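Local coordinates for protein putative (Helicobacter pylori, PDB 4O8S) that belongs to the nucleotidyltransferase superfamily, resembles AbiEii toxins of type IV toxin-antitoxin systems, and probably transfers nucleotidyl groups to a still unknown acceptor, at residues E127-N132 with H154-H159; N132-C137 with L166-R171. All blocks are in the same frame, centred on the assembly; numbering follows the deposited sequence.

Contact 1. Residues E127-N132 with H154-H159; sequences ERIIDN and HFLAKH
R128 NH2, gripped by the carboxylate of D49 and the backbone O of D108, sits on one flank of helix 126-139, while another flank of the same turn sets I129 and I130 against L156 of helix 147-159. The two helices run roughly antiparallel in the helical part that follows the nucleotidyltransferase sheet, and D49 lies on strand 46-50 of that sheet, so this one helix faces both parts of the molecule. Between E127-N132 and H154-H159 no hydrogen bond is formed; the contact is a small, wholly buried aliphatic one of 112 Å² centred on a single methyl group. The CA atoms of I130 and L156 come within 7.4 Å of each other. L156 points at the opposite helix with CG anti to its carbonyl carbon (chi1 -75°) and CD1 continuing the chain away from CA (chi2 163°), which drives CD1 forward between the two isoleucines. On one side L156 CD1 rests on the I130 methylene, CG1, at 4.0 Å. The I130 and L156 side chains run alongside each other with opposite headings; the extended I130 chain (chi2 177°) leads its CD1 off, leaving the CG1 methylene as the touching atom. L33 of helix 29-36 touches both I129 and L156, and F164 and L168 pack on I130, adding to the apolar cluster. Regular helical bonding holds the backbones behind these side chains, as in D131 N to E127 O at 3.0 Å and H159 N to F155 O at 2.9 Å. Polar groups of helix 147-159 are directed elsewhere, with H154 NE2 and K158 NZ both bound to E208. The methyl-to-methyl contact is looser: I129 CG2 lies 4.5 Å from L156 CD1.

Contact 2. Residues N132-C137 with L166-R171; sequences NKLCAC and LDLASR
The L134 side chain lies slantwise against that of R171 where helix 126-139 packs on the first turns of helix 166-176, a helix pair in the helical part of this nucleotidyltransferase-superfamily fold. The short segments N132-C137 and L166-R171 run in broadly the same direction, 33° apart, with axes 10.8 Å from each other at closest approach. Such wide spacing leaves side chains to bridge the gap, and L134 and R171 do nearly all of it, each from its own helix. The apolar branch of L134 comes first: L134 CD1 reaches the R171 CB methylene at 4.0 Å and the CD2 methyl of L168 at 4.3 Å. The same L134 CD1 also lies against the backbone O of L168, 3.7 Å away, so the leucine tip is seated on the turn itself as well as on its side chains. L153 of helix 147-159 packs on L134 too. Charge pairing is the second kind, and it probably fixes how the guanidinium is turned: R171 NE bonds D139, while R171 NH1 bonds D131 and has a longer salt bridge, 3.5 Å, to D167 OD2 one turn earlier on its own helix. These three carboxylates probably offset the positive charge of R171 at this partly buried place. K133, which points its amine away from this interface, has its own acidic cluster, D149, D152 and E30. The third kind of contact is the packing round the R171 guanidinium. A bend in the arginine chain at chi3 (66°) folds its flat end back over the base of L134, whose CB lies over one face, 3.6 Å from R171 NH2. At the edge of the group and near its plane stands C135 SG, 3.5 Å from the same R171 NH2.

How the contacts relate
Both contacts use helix 126-139 and share N132, but they present successive turns of it to helices 147-159 and 166-176, which follow each other in the chain. Contact 1 is core: only aliphatic groups meet, about 9 Å from the chain centre. Contact 2, about 14 Å from that centre, is partly buried, and there a charged arginine joins the leucines, paired with carboxylates. Their centres lie about 8 Å apart and the two touch directly. L168 CD2 packs 4.1 Å from I130 CG2, extending the apolar core outward, while D131 OD1 and R171 NH1 form a 2.6 Å salt bridge along the more exposed side.

Contact 1. Residues E127-N132 with H154-H159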
# COMPACT_ATOMS: atom_id res chain seq x y z
N GLU A 127 -1.61 -10.46 -2.83
CA GLU A 127 -0.43 -10.95 -3.54
C GLU A 127 0.11 -9.92 -4.53
O GLU A 127 1.31 -9.84 -4.76
CB GLU A 127 -0.66 -12.34 -4.19
CG GLU A 127 -1.84 -12.44 -5.14
CD GLU A 127 -1.73 -13.64 -6.09
OE1 GLU A 127 -2.43 -13.64 -7.14
OE2 GLU A 127 -0.94 -14.58 -5.79
N ARG A 128 -0.77 -9.09 -5.09
CA ARG A 128 -0.32 -8.03 -5.99
C ARG A 128 0.39 -6.94 -5.18
O ARG A 128 1.42 -6.40 -5.59
CB ARG A 128 -1.52 -7.45 -6.74
CG ARG A 128 -1.20 -6.48 -7.90
CD ARG A 128 -2.52 -6.12 -8.62
NE ARG A 128 -2.41 -5.09 -9.66
CZ ARG A 128 -2.51 -5.32 -10.97
NH1 ARG A 128 -2.69 -6.55 -11.43
NH2 ARG A 128 -2.41 -4.31 -11.83
N ILE A 129 -0.14 -6.63 -4.00
CA ILE A 129 0.53 -5.66 -3.14
C ILE A 129 1.93 -6.14 -2.75
O ILE A 129 2.89 -5.35 -2.78
CB ILE A 129 -0.32 -5.31 -1.91
CG1 ILE A 129 -1.67 -4.73 -2.39
CG2 ILE A 129 0.43 -4.32 -1.02
CD1 ILE A 129 -2.76 -4.69 -1.32
N ILE A 130 2.06 -7.41 -2.39
CA ILE A 130 3.36 -7.98 -2.02
C ILE A 130 4.33 -7.86 -3.20
O ILE A 130 5.47 -7.40 -3.03
CB ILE A 130 3.23 -9.50 -1.67
CG1 ILE A 130 2.33 -9.71 -0.45
CG2 ILE A 130 4.60 -10.08 -1.37
CD1 ILE A 130 2.11 -11.16 -0.11
N ASP A 131 3.87 -8.29 -4.37
CA ASP A 131 4.67 -8.29 -5.61
C ASP A 131 5.19 -6.87 -5.91
O ASP A 131 6.39 -6.67 -6.16
CB ASP A 131 3.80 -8.82 -6.75
CG ASP A 131 4.58 -9.06 -8.05
OD1 ASP A 131 5.80 -9.33 -8.02
OD2 ASP A 131 3.93 -8.98 -9.12
N ASN A 132 4.30 -5.89 -5.84
CA ASN A 132 4.70 -4.51 -6.07
C ASN A 132 5.61 -3.94 -4.99
O ASN A 132 6.44 -3.08 -5.27
CB ASN A 132 3.47 -3.62 -6.23
CG ASN A 132 2.68 -3.95 -7.49
OD1 ASN A 132 3.18 -4.65 -8.37
ND2 ASN A 132 1.45 -3.44 -7.58
N HIS A 154 7.04 -6.72 6.44
CA HIS A 154 7.03 -7.42 7.72
C HIS A 154 5.58 -7.67 8.16
O HIS A 154 5.24 -8.77 8.56
CB HIS A 154 7.79 -6.59 8.76
CG HIS A 154 7.66 -7.10 10.16
ND1 HIS A 154 6.62 -6.74 10.99
CD2 HIS A 154 8.45 -7.93 10.88
CE1 HIS A 154 6.77 -7.33 12.16
NE2 HIS A 154 7.87 -8.06 12.12
N PHE A 155 4.74 -6.64 8.05
CA PHE A 155 3.32 -6.75 8.37
C PHE A 155 2.67 -7.85 7.54
O PHE A 155 1.85 -8.65 8.04
CB PHE A 155 2.62 -5.43 8.08
CG PHE A 155 1.11 -5.52 8.11
CD1 PHE A 155 0.42 -5.44 9.31
CD2 PHE A 155 0.39 -5.69 6.92
CE1 PHE A 155 -0.96 -5.54 9.35
CE2 PHE A 155 -1.01 -5.80 6.95
CZ PHE A 155 -1.69 -5.71 8.17
N LEU A 156 3.01 -7.86 6.25
CA LEU A 156 2.44 -8.84 5.32
C LEU A 156 2.91 -10.27 5.65
O LEU A 156 2.09 -11.18 5.68
CB LEU A 156 2.80 -8.47 3.88
CG LEU A 156 1.96 -7.28 3.38
CD1 LEU A 156 2.58 -6.66 2.15
CD2 LEU A 156 0.53 -7.72 3.07
N ALA A 157 4.20 -10.46 5.87
CA ALA A 157 4.72 -11.78 6.21
C ALA A 157 4.13 -12.28 7.53
O ALA A 157 3.86 -13.47 7.71
CB ALA A 157 6.25 -11.75 6.29
N LYS A 158 3.92 -11.35 8.47
CA LYS A 158 3.44 -11.72 9.79
C LYS A 158 1.95 -12.07 9.80
O LYS A 158 1.53 -13.02 10.47
CB LYS A 158 3.71 -10.59 10.79
CG LYS A 158 3.51 -10.96 12.27
CD LYS A 158 3.73 -9.74 13.18
CE LYS A 158 3.62 -10.11 14.66
NZ LYS A 158 4.97 -10.40 15.26
N HIS A 159 1.14 -11.28 9.09
CA HIS A 159 -0.31 -11.44 9.20
C HIS A 159 -0.97 -12.03 7.96
O HIS A 159 -2.14 -12.45 8.01
CB HIS A 159 -0.96 -10.09 9.52
CG HIS A 159 -0.47 -9.49 10.80
ND1 HIS A 159 -0.88 -9.93 12.04
CD2 HIS A 159 0.42 -8.49 11.03
CE1 HIS A 159 -0.29 -9.21 12.98
NE2 HIS A 159 0.51 -8.33 12.39

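Contact 2. Residues N132-C137 with L166-R171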
# COMPACT_ATOMS: atom_id res chain seq x y z
N ASN A 132 4.30 -5.89 -5.84
CA ASN A 132 4.70 -4.51 -6.07
C ASN A 132 5.61 -3.94 -4.99
O ASN A 132 6.44 -3.08 -5.27
CB ASN A 132 3.47 -3.62 -6.23
CG ASN A 132 2.68 -3.95 -7.49
OD1 ASN A 132 3.18 -4.65 -8.37
ND2 ASN A 132 1.45 -3.44 -7.58
N LYS A 133 5.47 -4.40 -3.74
CA LYS A 133 6.37 -3.94 -2.68
C LYS A 133 7.78 -4.46 -2.92
O LYS A 133 8.76 -3.74 -2.77
CB LYS A 133 5.86 -4.38 -1.30
CG LYS A 133 4.89 -3.42 -0.66
CD LYS A 133 5.65 -2.26 -0.02
CE LYS A 133 4.70 -1.17 0.42
NZ LYS A 133 5.44 -0.08 1.15
N LEU A 134 7.88 -5.72 -3.30
CA LEU A 134 9.19 -6.32 -3.54
C LEU A 134 9.89 -5.68 -4.74
O LEU A 134 11.10 -5.45 -4.69
CB LEU A 134 9.06 -7.83 -3.72
CG LEU A 134 8.76 -8.57 -2.41
CD1 LEU A 134 8.31 -9.99 -2.66
CD2 LEU A 134 9.98 -8.54 -1.50
N CYS A 135 9.14 -5.38 -5.80
CA CYS A 135 9.69 -4.69 -6.95
C CYS A 135 10.27 -3.35 -6.53
O CYS A 135 11.41 -3.01 -6.86
CB CYS A 135 8.62 -4.47 -8.02
SG CYS A 135 8.17 -5.97 -8.89
N ALA A 136 9.49 -2.59 -5.76
CA ALA A 136 9.88 -1.24 -5.39
C ALA A 136 11.07 -1.17 -4.44
O ALA A 136 11.82 -0.20 -4.46
CB ALA A 136 8.68 -0.49 -4.77
N CYS A 137 11.22 -2.16 -3.57
CA CYS A 137 12.29 -2.05 -2.58
C CYS A 137 13.42 -3.04 -2.81
O CYS A 137 14.46 -2.94 -2.16
CB CYS A 137 11.74 -2.21 -1.16
SG CYS A 137 11.37 -3.93 -0.70
N LEU A 166 5.82 -19.55 -3.68
CA LEU A 166 7.27 -19.81 -3.71
C LEU A 166 8.07 -18.65 -4.25
O LEU A 166 9.13 -18.32 -3.72
CB LEU A 166 7.59 -21.07 -4.53
CG LEU A 166 7.59 -22.39 -3.75
CD1 LEU A 166 7.72 -23.59 -4.69
CD2 LEU A 166 8.70 -22.38 -2.72
N ASP A 167 7.57 -18.03 -5.31
CA ASP A 167 8.29 -16.94 -5.94
C ASP A 167 8.36 -15.72 -5.02
O ASP A 167 9.43 -15.13 -4.84
CB ASP A 167 7.65 -16.57 -7.29
CG ASP A 167 8.26 -15.31 -7.89
OD1 ASP A 167 9.35 -15.41 -8.51
OD2 ASP A 167 7.65 -14.21 -7.75
N LEU A 168 7.23 -15.34 -4.44
CA LEU A 168 7.19 -14.19 -3.54
C LEU A 168 8.05 -14.45 -2.29
O LEU A 168 8.81 -13.58 -1.86
CB LEU A 168 5.75 -13.88 -3.12
CG LEU A 168 4.81 -13.41 -4.23
CD1 LEU A 168 3.40 -13.24 -3.69
CD2 LEU A 168 5.31 -12.10 -4.84
N ALA A 169 7.90 -15.65 -1.73
CA ALA A 169 8.66 -16.05 -0.54
C ALA A 169 10.15 -16.05 -0.83
O ALA A 169 10.96 -15.57 -0.01
CB ALA A 169 8.22 -17.42 -0.04
N SER A 170 10.52 -16.58 -1.99
CA SER A 170 11.93 -16.65 -2.35
C SER A 170 12.53 -15.26 -2.44
O SER A 170 13.63 -15.01 -1.94
CB SER A 170 12.13 -17.41 -3.66
OG SER A 170 13.50 -17.42 -4.02
N ARG A 171 11.79 -14.34 -3.06
CA ARG A 171 12.25 -12.96 -3.18
C ARG A 171 12.30 -12.26 -1.82
O ARG A 171 13.21 -11.48 -1.55
CB ARG A 171 11.35 -12.18 -4.15
CG ARG A 171 11.32 -12.76 -5.58
CD ARG A 171 10.08 -12.29 -6.36
NE ARG A 171 10.09 -10.85 -6.61
CZ ARG A 171 9.02 -10.14 -6.98
NH1 ARG A 171 7.84 -10.75 -7.14
NH2 ARG A 171 9.11 -8.83 -7.18